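Local coordinates for uncharacterized conserved protein YiiM (Geobacillus stearothermophilus, PDB 5YHH), which probably acts as a molybdenum-cofactor-binding MOSC-domain oxidoreductase that confers resistance to the toxic base analogue hydroxylaminopurine, at residues D101-C104 and L105-Y109; F130-L134 and P135-K139; L27-G30 and I31-P35. All coordinates share one frame; numbering follows the deposited sequence.

Contact 1. Residues D101-C104 and L105-Y109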
ATOM      1  N   ASP A 101      -3.688  -4.540  10.038  1.00 32.07           N
ATOM      2  CA  ASP A 101      -3.940  -5.685  10.922  1.00 35.61           C
ATOM      3  C   ASP A 101      -4.911  -6.688  10.306  1.00 35.98           C
ATOM      4  O   ASP A 101      -4.892  -7.856  10.664  1.00 37.43           O
ATOM      5  CB  ASP A 101      -4.548  -5.242  12.271  1.00 37.58           C
ATOM      6  CG  ASP A 101      -3.558  -4.544  13.170  1.00 42.11           C
ATOM      7  OD1 ASP A 101      -2.397  -4.994  13.320  1.00 48.56           O
ATOM      8  OD2 ASP A 101      -3.983  -3.541  13.775  1.00 48.47           O
ATOM      9  N   ASP A 102      -5.766  -6.221   9.399  1.00 35.47           N
ATOM     10  CA  ASP A 102      -6.839  -7.034   8.823  1.00 36.58           C
ATOM     11  C   ASP A 102      -6.513  -7.511   7.405  1.00 35.01           C
ATOM     12  O   ASP A 102      -7.135  -8.452   6.939  1.00 36.43           O
ATOM     13  CB  ASP A 102      -8.110  -6.218   8.676  1.00 36.92           C
ATOM     14  CG  ASP A 102      -8.601  -5.635   9.990  1.00 44.20           C
ATOM     15  OD1 ASP A 102      -8.488  -6.327  11.049  1.00 48.36           O
ATOM     16  OD2 ASP A 102      -9.081  -4.464   9.934  1.00 48.93           O
ATOM     17  N   VAL A 103      -5.609  -6.832   6.710  1.00 31.40           N
ATOM     18  CA  VAL A 103      -5.290  -7.174   5.326  1.00 30.06           C
ATOM     19  C   VAL A 103      -4.077  -8.107   5.322  1.00 30.21           C
ATOM     20  O   VAL A 103      -3.077  -7.856   6.018  1.00 28.37           O
ATOM     21  CB  VAL A 103      -4.992  -5.904   4.527  1.00 28.60           C
ATOM     22  CG1 VAL A 103      -4.456  -6.232   3.118  1.00 26.84           C
ATOM     23  CG2 VAL A 103      -6.223  -5.032   4.468  1.00 31.96           C
ATOM     24  N   CYS A 104      -4.163  -9.166   4.524  1.00 30.11           N
ATOM     25  CA  CYS A 104      -3.114 -10.177   4.463  1.00 31.57           C
ATOM     26  C   CYS A 104      -2.445 -10.245   3.106  1.00 30.69           C
ATOM     27  O   CYS A 104      -3.060  -9.984   2.075  1.00 31.06           O
ATOM     28  CB  CYS A 104      -3.676 -11.558   4.821  1.00 32.78           C
ATOM     29  SG  CYS A 104      -4.158 -11.669   6.555  1.00 36.34           S
ATOM     30  N   LEU A 105      -1.186 -10.630   3.120  1.00 30.94           N
ATOM     31  CA  LEU A 105      -0.438 -10.846   1.904  1.00 30.90           C
ATOM     32  C   LEU A 105      -1.187 -11.914   1.118  1.00 31.87           C
ATOM     33  O   LEU A 105      -1.624 -12.913   1.689  1.00 33.49           O
ATOM     34  CB  LEU A 105       0.963 -11.313   2.252  1.00 31.67           C
ATOM     35  CG  LEU A 105       1.881 -11.692   1.085  1.00 32.25           C
ATOM     36  CD1 LEU A 105       2.121 -10.482   0.155  1.00 29.29           C
ATOM     37  CD2 LEU A 105       3.164 -12.227   1.710  1.00 33.78           C
ATOM     38  N   GLY A 106      -1.417 -11.658  -0.160  1.00 31.63           N
ATOM     39  CA  GLY A 106      -2.111 -12.611  -1.006  1.00 32.84           C
ATOM     40  C   GLY A 106      -3.612 -12.469  -1.064  1.00 32.65           C
ATOM     41  O   GLY A 106      -4.233 -13.115  -1.902  1.00 33.74           O
ATOM     42  N   ASP A 107      -4.206 -11.634  -0.203  1.00 31.74           N
ATOM     43  CA  ASP A 107      -5.650 -11.392  -0.253  1.00 31.52           C
ATOM     44  C   ASP A 107      -5.992 -10.922  -1.654  1.00 30.90           C
ATOM     45  O   ASP A 107      -5.305 -10.066  -2.218  1.00 30.10           O
ATOM     46  CB  ASP A 107      -6.103 -10.260   0.680  1.00 30.22           C
ATOM     47  CG  ASP A 107      -6.173 -10.638   2.166  1.00 30.94           C
ATOM     48  OD1 ASP A 107      -5.978 -11.798   2.564  1.00 30.57           O
ATOM     49  OD2 ASP A 107      -6.428  -9.700   2.969  1.00 30.20           O
ATOM     50  N   ILE A 108      -7.076 -11.468  -2.197  1.00 31.80           N
ATOM     51  CA  ILE A 108      -7.626 -11.022  -3.464  1.00 30.93           C
ATOM     52  C   ILE A 108      -8.952 -10.317  -3.233  1.00 31.05           C
ATOM     53  O   ILE A 108      -9.855 -10.856  -2.543  1.00 31.88           O
ATOM     54  CB  ILE A 108      -7.794 -12.220  -4.431  1.00 32.53           C
ATOM     55  CG1 ILE A 108      -6.433 -12.878  -4.647  1.00 31.06           C
ATOM     56  CG2 ILE A 108      -8.408 -11.753  -5.753  1.00 33.50           C
ATOM     57  CD1 ILE A 108      -6.425 -14.143  -5.554  1.00 31.32           C
ATOM     58  N   TYR A 109      -9.090  -9.127  -3.816  1.00 29.79           N
ATOM     59  CA  TYR A 109     -10.319  -8.322  -3.665  1.00 29.89           C
ATOM     60  C   TYR A 109     -10.899  -8.017  -5.046  1.00 30.96           C
ATOM     61  O   TYR A 109     -10.152  -7.822  -6.016  1.00 30.34           O
ATOM     62  CB  TYR A 109     -10.051  -6.987  -2.974  1.00 28.29           C
ATOM     63  CG  TYR A 109      -9.577  -7.138  -1.544  1.00 29.25           C
ATOM     64  CD1 TYR A 109      -8.253  -7.363  -1.265  1.00 29.28           C
ATOM     65  CD2 TYR A 109     -10.480  -7.058  -0.471  1.00 30.15           C
ATOM     66  CE1 TYR A 109      -7.801  -7.492   0.060  1.00 30.06           C
ATOM     67  CE2 TYR A 109     -10.050  -7.217   0.854  1.00 30.22           C
ATOM     68  CZ  TYR A 109      -8.701  -7.442   1.107  1.00 31.47           C
ATOM     69  OH  TYR A 109      -8.232  -7.611   2.399  1.00 28.97           O
TER

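Contact 2. Residues F130-L134 and P135-K139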
ATOM      1  N   PHE A 130       9.030  15.403   2.353  1.00 26.38           N
ATOM      2  CA  PHE A 130       9.070  16.675   1.632  1.00 27.88           C
ATOM      3  C   PHE A 130       7.664  17.218   1.350  1.00 28.75           C
ATOM      4  O   PHE A 130       7.421  18.424   1.495  1.00 29.49           O
ATOM      5  CB  PHE A 130       9.898  16.571   0.345  1.00 28.69           C
ATOM      6  CG  PHE A 130      11.370  16.723   0.591  1.00 27.19           C
ATOM      7  CD1 PHE A 130      11.918  17.980   0.751  1.00 30.39           C
ATOM      8  CD2 PHE A 130      12.176  15.617   0.751  1.00 27.74           C
ATOM      9  CE1 PHE A 130      13.253  18.144   1.050  1.00 30.64           C
ATOM     10  CE2 PHE A 130      13.529  15.759   1.017  1.00 27.05           C
ATOM     11  CZ  PHE A 130      14.068  17.023   1.175  1.00 29.72           C
ATOM     12  N   LYS A 131       6.733  16.343   1.005  1.00 27.68           N
ATOM     13  CA  LYS A 131       5.353  16.781   0.761  1.00 28.98           C
ATOM     14  C   LYS A 131       4.770  17.572   1.926  1.00 28.86           C
ATOM     15  O   LYS A 131       4.151  18.623   1.734  1.00 30.40           O
ATOM     16  CB  LYS A 131       4.467  15.574   0.465  1.00 27.13           C
ATOM     17  CG  LYS A 131       3.007  15.886   0.031  1.00 28.72           C
ATOM     18  CD  LYS A 131       2.333  14.587  -0.314  1.00 29.49           C
ATOM     19  CE  LYS A 131       0.823  14.720  -0.461  1.00 32.49           C
ATOM     20  NZ  LYS A 131       0.432  15.769  -1.439  1.00 33.92           N
ATOM     21  N   HIS A 132       4.947  17.046   3.127  1.00 28.61           N
ATOM     22  CA  HIS A 132       4.361  17.639   4.330  1.00 29.49           C
ATOM     23  C   HIS A 132       5.342  18.511   5.097  1.00 31.47           C
ATOM     24  O   HIS A 132       4.988  19.154   6.106  1.00 31.83           O
ATOM     25  CB  HIS A 132       3.801  16.518   5.198  1.00 28.11           C
ATOM     26  CG  HIS A 132       2.681  15.783   4.545  1.00 26.90           C
ATOM     27  ND1 HIS A 132       1.462  16.369   4.288  1.00 25.99           N
ATOM     28  CD2 HIS A 132       2.629  14.547   3.990  1.00 25.98           C
ATOM     29  CE1 HIS A 132       0.682  15.507   3.648  1.00 25.27           C
ATOM     30  NE2 HIS A 132       1.358  14.387   3.477  1.00 24.46           N
ATOM     31  N   GLN A 133       6.593  18.538   4.634  1.00 32.72           N
ATOM     32  CA  GLN A 133       7.658  19.225   5.363  1.00 34.78           C
ATOM     33  C   GLN A 133       7.704  18.721   6.817  1.00 33.69           C
ATOM     34  O   GLN A 133       7.719  19.508   7.768  1.00 31.30           O
ATOM     35  CB  GLN A 133       7.476  20.757   5.325  1.00 37.49           C
ATOM     36  CG  GLN A 133       7.662  21.390   3.920  1.00 42.74           C
ATOM     37  CD  GLN A 133       8.593  22.629   3.916  1.00 52.84           C
ATOM     38  OE1 GLN A 133       9.217  22.994   4.934  1.00 59.06           O
ATOM     39  NE2 GLN A 133       8.707  23.264   2.748  1.00 58.73           N
ATOM     40  N   LEU A 134       7.702  17.395   6.954  1.00 31.27           N
ATOM     41  CA  LEU A 134       7.756  16.729   8.238  1.00 31.07           C
ATOM     42  C   LEU A 134       8.879  15.702   8.227  1.00 30.59           C
ATOM     43  O   LEU A 134       8.674  14.550   7.835  1.00 29.98           O
ATOM     44  CB  LEU A 134       6.414  16.062   8.535  1.00 29.85           C
ATOM     45  CG  LEU A 134       5.238  16.996   8.882  1.00 30.53           C
ATOM     46  CD1 LEU A 134       3.930  16.156   8.946  1.00 27.64           C
ATOM     47  CD2 LEU A 134       5.491  17.787  10.156  1.00 30.92           C
ATOM     48  N   PRO A 135      10.083  16.112   8.627  1.00 31.83           N
ATOM     49  CA  PRO A 135      11.192  15.151   8.544  1.00 32.34           C
ATOM     50  C   PRO A 135      11.043  13.878   9.378  1.00 31.88           C
ATOM     51  O   PRO A 135      11.715  12.880   9.091  1.00 29.96           O
ATOM     52  CB  PRO A 135      12.424  15.949   9.048  1.00 33.94           C
ATOM     53  CG  PRO A 135      12.003  17.348   9.207  1.00 35.72           C
ATOM     54  CD  PRO A 135      10.521  17.470   9.024  1.00 33.59           C
ATOM     55  N   ASP A 136      10.214  13.899  10.425  1.00 31.70           N
ATOM     56  CA  ASP A 136      10.093  12.701  11.246  1.00 32.52           C
ATOM     57  C   ASP A 136       8.965  11.782  10.779  1.00 29.91           C
ATOM     58  O   ASP A 136       8.755  10.739  11.374  1.00 29.94           O
ATOM     59  CB  ASP A 136       9.987  13.019  12.736  1.00 33.49           C
ATOM     60  CG  ASP A 136       8.589  13.473  13.147  1.00 36.43           C
ATOM     61  OD1 ASP A 136       7.797  13.930  12.301  1.00 35.08           O
ATOM     62  OD2 ASP A 136       8.294  13.395  14.355  1.00 44.46           O
ATOM     63  N   LEU A 137       8.222  12.173   9.745  1.00 29.41           N
ATOM     64  CA  LEU A 137       7.091  11.358   9.274  1.00 28.20           C
ATOM     65  C   LEU A 137       7.459   9.902   8.821  1.00 28.14           C
ATOM     66  O   LEU A 137       6.791   8.940   9.209  1.00 26.56           O
ATOM     67  CB  LEU A 137       6.291  12.133   8.204  1.00 27.66           C
ATOM     68  CG  LEU A 137       5.059  11.469   7.613  1.00 27.42           C
ATOM     69  CD1 LEU A 137       4.168  10.976   8.764  1.00 27.67           C
ATOM     70  CD2 LEU A 137       4.312  12.386   6.640  1.00 24.31           C
ATOM     71  N   PRO A 138       8.546   9.720   8.035  1.00 29.59           N
ATOM     72  CA  PRO A 138       8.887   8.329   7.695  1.00 29.50           C
ATOM     73  C   PRO A 138       9.210   7.453   8.946  1.00 29.98           C
ATOM     74  O   PRO A 138       8.771   6.303   9.049  1.00 28.33           O
ATOM     75  CB  PRO A 138      10.135   8.485   6.775  1.00 31.60           C
ATOM     76  CG  PRO A 138       9.969   9.843   6.130  1.00 31.27           C
ATOM     77  CD  PRO A 138       9.271  10.704   7.204  1.00 30.60           C
ATOM     78  N   LYS A 139       9.956   7.999   9.899  1.00 30.35           N
ATOM     79  CA  LYS A 139      10.217   7.310  11.145  1.00 32.46           C
ATOM     80  C   LYS A 139       8.917   6.993  11.877  1.00 31.69           C
ATOM     81  O   LYS A 139       8.707   5.864  12.306  1.00 31.90           O
ATOM     82  CB  LYS A 139      11.126   8.166  12.051  1.00 35.12           C
ATOM     83  CG  LYS A 139      11.495   7.516  13.367  1.00 39.51           C
ATOM     84  CD  LYS A 139      12.427   8.473  14.199  1.00 46.14           C
ATOM     85  CE  LYS A 139      11.607   9.572  14.884  1.00 48.63           C
ATOM     86  NZ  LYS A 139      12.406  10.774  15.343  1.00 54.89           N
TER

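Contact 3. Residues L27-G30 and I31-P35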
ATOM      1  N   LEU A  27      10.094   7.850 -16.906  1.00 60.88           N
ATOM      2  CA  LEU A  27       8.806   8.409 -16.491  1.00 59.40           C
ATOM      3  C   LEU A  27       8.471   7.903 -15.089  1.00 56.91           C
ATOM      4  O   LEU A  27       8.486   6.698 -14.831  1.00 55.85           O
ATOM      5  CB  LEU A  27       7.711   7.976 -17.490  1.00 60.19           C
ATOM      6  CG  LEU A  27       6.589   8.936 -17.905  1.00 60.73           C
ATOM      7  CD1 LEU A  27       7.121  10.281 -18.403  1.00 61.48           C
ATOM      8  CD2 LEU A  27       5.739   8.236 -18.988  1.00 61.85           C
ATOM      9  N   VAL A  28       8.178   8.829 -14.182  1.00 55.82           N
ATOM     10  CA  VAL A  28       7.759   8.492 -12.820  1.00 54.14           C
ATOM     11  C   VAL A  28       6.448   9.241 -12.553  1.00 54.00           C
ATOM     12  O   VAL A  28       6.167  10.257 -13.204  1.00 54.66           O
ATOM     13  CB  VAL A  28       8.862   8.874 -11.754  1.00 53.96           C
ATOM     14  CG1 VAL A  28      10.195   8.194 -12.090  1.00 53.32           C
ATOM     15  CG2 VAL A  28       9.046  10.379 -11.676  1.00 53.32           C
ATOM     16  N   THR A  29       5.639   8.742 -11.627  1.00 53.44           N
ATOM     17  CA  THR A  29       4.413   9.467 -11.242  1.00 53.65           C
ATOM     18  C   THR A  29       4.630  10.186  -9.918  1.00 53.07           C
ATOM     19  O   THR A  29       5.341   9.682  -9.037  1.00 53.12           O
ATOM     20  CB  THR A  29       3.170   8.562 -11.156  1.00 53.35           C
ATOM     21  OG1 THR A  29       2.920   7.972 -12.444  1.00 53.91           O
ATOM     22  CG2 THR A  29       1.942   9.384 -10.729  1.00 53.05           C
ATOM     23  N   GLY A  30       4.048  11.379  -9.805  1.00 52.74           N
ATOM     24  CA  GLY A  30       4.222  12.204  -8.629  1.00 52.20           C
ATOM     25  C   GLY A  30       3.487  11.647  -7.412  1.00 49.96           C
ATOM     26  O   GLY A  30       2.410  11.017  -7.539  1.00 48.71           O
ATOM     27  N   ILE A  31       4.098  11.895  -6.243  1.00 48.94           N
ATOM     28  CA  ILE A  31       3.484  11.674  -4.927  1.00 46.37           C
ATOM     29  C   ILE A  31       2.229  12.573  -4.715  1.00 45.28           C
ATOM     30  O   ILE A  31       1.360  12.227  -3.933  1.00 43.98           O
ATOM     31  CB  ILE A  31       4.540  11.897  -3.780  1.00 47.03           C
ATOM     32  CG1 ILE A  31       4.178  11.092  -2.514  1.00 46.39           C
ATOM     33  CG2 ILE A  31       4.773  13.399  -3.490  1.00 45.59           C
ATOM     34  CD1 ILE A  31       4.559   9.593  -2.648  1.00 47.69           C
ATOM     35  N   ASP A  32       2.157  13.727  -5.383  1.00 44.75           N
ATOM     36  CA  ASP A  32       0.974  14.582  -5.304  1.00 44.64           C
ATOM     37  C   ASP A  32      -0.097  14.008  -6.228  1.00 43.63           C
ATOM     38  O   ASP A  32       0.082  13.966  -7.444  1.00 45.46           O
ATOM     39  CB  ASP A  32       1.271  16.025  -5.698  1.00 46.16           C
ATOM     40  CG  ASP A  32       2.289  16.705  -4.759  1.00 48.42           C
ATOM     41  OD1 ASP A  32       2.502  16.244  -3.607  1.00 46.74           O
ATOM     42  OD2 ASP A  32       2.887  17.707  -5.203  1.00 52.48           O
ATOM     43  N   LYS A  33      -1.174  13.532  -5.626  1.00 40.99           N
ATOM     44  CA  LYS A  33      -2.326  12.990  -6.343  1.00 39.19           C
ATOM     45  C   LYS A  33      -3.583  13.679  -5.821  1.00 38.35           C
ATOM     46  O   LYS A  33      -3.687  13.949  -4.630  1.00 38.21           O
ATOM     47  CB  LYS A  33      -2.420  11.478  -6.139  1.00 38.12           C
ATOM     48  CG  LYS A  33      -1.209  10.714  -6.632  1.00 37.27           C
ATOM     49  CD  LYS A  33      -1.384   9.247  -6.450  1.00 37.03           C
ATOM     50  CE  LYS A  33      -0.256   8.477  -7.071  1.00 36.93           C
ATOM     51  NZ  LYS A  33       0.992   8.756  -6.348  1.00 41.18           N
ATOM     52  N   THR A  34      -4.523  13.966  -6.717  1.00 36.85           N
ATOM     53  CA  THR A  34      -5.762  14.697  -6.394  1.00 36.48           C
ATOM     54  C   THR A  34      -6.941  13.736  -6.525  1.00 34.41           C
ATOM     55  O   THR A  34      -6.993  12.997  -7.515  1.00 33.62           O
ATOM     56  CB  THR A  34      -5.967  15.856  -7.386  1.00 37.88           C
ATOM     57  OG1 THR A  34      -4.726  16.562  -7.537  1.00 42.84           O
ATOM     58  CG2 THR A  34      -7.053  16.833  -6.901  1.00 40.46           C
ATOM     59  N   PRO A  35      -7.873  13.752  -5.549  1.00 32.89           N
ATOM     60  CA  PRO A  35      -9.132  13.000  -5.648  1.00 33.08           C
ATOM     61  C   PRO A  35      -9.885  13.332  -6.939  1.00 34.31           C
ATOM     62  O   PRO A  35     -10.013  14.511  -7.265  1.00 35.02           O
ATOM     63  CB  PRO A  35      -9.948  13.484  -4.445  1.00 33.23           C
ATOM     64  CG  PRO A  35      -8.915  13.903  -3.431  1.00 33.33           C
ATOM     65  CD  PRO A  35      -7.721  14.420  -4.234  1.00 33.11           C
TER

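Contact 1. Residues D101-C104 and L105-Y109
Cys104 and Asp107 bind each other twice, once through the backbone and once through a carboxylate, and the two bonds together fix a tight type II beta turn. In the backbone pair, Asp107 N donates to Cys104 O at 3.0 Å, closing the turn over Leu105 and Gly106. Gly106 occupies the third position with a phi of 90°, where a side chain would press against the preceding carbonyl, the usual reason for glycine there.

The second bond runs the other way. Cys104 N-H donates to Asp107 OD2 at 2.8 Å, almost in a straight line (172°), but the donor stands well above the carboxylate plane. Asp107 CG lies beside its own backbone N (chi1 -77°), which folds the carboxylate back over the start of the turn, and OD1 comes within 3.2 Å of Cys104 CB. OD2 also forms a salt bridge with Arg170 NH1, which probably balances the buried negative charge; Tyr109 OH lies 2.8 Å from Asp107 OD2, at most a weak bond. OD1 is held by Gly171 N. The carboxylate is thus gripped at both oxygens.

Van der Waals contact is slight, and the methyls of Val103 lie against polar atoms: CG2 is 3.9 Å from Tyr109 OH, while CG1 is 4.0 Å from Asp107 OD2.

The turn delivers the chain into strand 108-111, which lies between strands 114-121 and 165-169. Backbone bonds tie Gly106 and Asp107 to Val118, and Ile108 to Val168. Further backbone hydrogen bonds join Val103 to Ile177 and Leu105 to Leu175, and Leu105 also packs on Ile180 of helix 177-185, so the turn joins the MOSC sheet to the C-terminal helices.

Contact 2. Residues F130-L134 and P135-K139
Leu134 O accepts the N-H of Leu137 at 3.1 Å, with an angle of 164° at the hydrogen, and this bond closes a type I beta turn through Pro135 and Asp136. The amide approaches from above the carbonyl plane, not along a lone pair. Near the same oxygen lie carbon atoms, Leu137 CB at 3.4 Å and the ring CD of Pro138 at 3.9 Å, so two residues at the start of the following helix pack beside the carbonyl. Pro135, in the second position of the turn, has the backbone phi that its ring imposes and the turn needs.

Across the turn the two leucines meet at their roots: Leu134 CB lies 3.9 Å from Leu137 CB. Leu137 then extends its CG opposite its own backbone N (chi1 -179°), and this carries CD2 back to the preceding helix, where it reaches His132 CD2 at 3.8 Å, meeting the ring obliquely.

A short connection joins two helices here, the first of them, helix 127-132, ended by a Schellman motif. Gln133 is its C-prime residue, with positive phi; Leu134 N returns to Ala129 O, and Gln133 N makes a weak bond to Phe130 O. The turn then feeds directly into helix 137-144.

The polar ends find partners elsewhere in the chain. His132 NE2 binds Ala88 O, which probably helps to fix the rotation of the imidazole, while Lys131 CG lies 4.1 Å above one face of that ring, toward its rim. Asp136 OD1 bonds to Tyr80 OH on helix 71-80, the helix whose Trp76 and Tyr80 also receive Leu137.

Contact 3. Residues L27-G30 and I31-P35
The flat group here is the peptide joining Gly30 to Ile31, whose carbonyl oxygen is reached by the ammonium of Lys33: NZ lies 2.9 Å from Gly30 O, tilted 22° from the carbonyl plane. The lysine chain runs alongside the oxygen, with CG and CE each 3.7 Å from Gly30 O. It is extended through its middle and bends only at the last torsion (chi4 66°), which brings NZ back onto the carbonyl. CE also passes Thr29 CG2 at 4.4 Å, a loose contact. A second acceptor, Gly90 O, shares the ammonium, so NZ links this bend to a neighbouring loop.

The lysine spans a corner in the strand. Ile31 has helix-like backbone angles that interrupt the extended chain, and the N-to-C directions of strand 27-30 and strand 32-35 differ by 54°.

Both halves belong to the hairpin with strand 8-19, at an outermost position of the mixed sheet. Val28 bonds through its backbone to Lys18, and Thr34 to Val14, on either side of the break. Lys33 packs on Asn13 of the partner strand, and Ile31 touches Arg122 in a loop.

Contact 1 is buried, whereas contacts 2 and 3 lie at the surface. Contacts 1 and 3 both reach the large mixed sheet, one at a strand entry near an end of it and the other in an edge strand, but their centres are about 25 Å apart, on opposite sides of the chain's centre. Contact 1 relies on a carboxylate with several partners, contact 2 on a turn bond and leucine packing at the turn that joins two helices, and contact 3 on a lysine ammonium that bonds to a backbone carbonyl across a strand corner. Contacts 2 and 3 touch directly: Lys131 NZ and Asp32 OD1 form a salt bridge at 3.0 Å, joining helix 127-132 to strand 27-35.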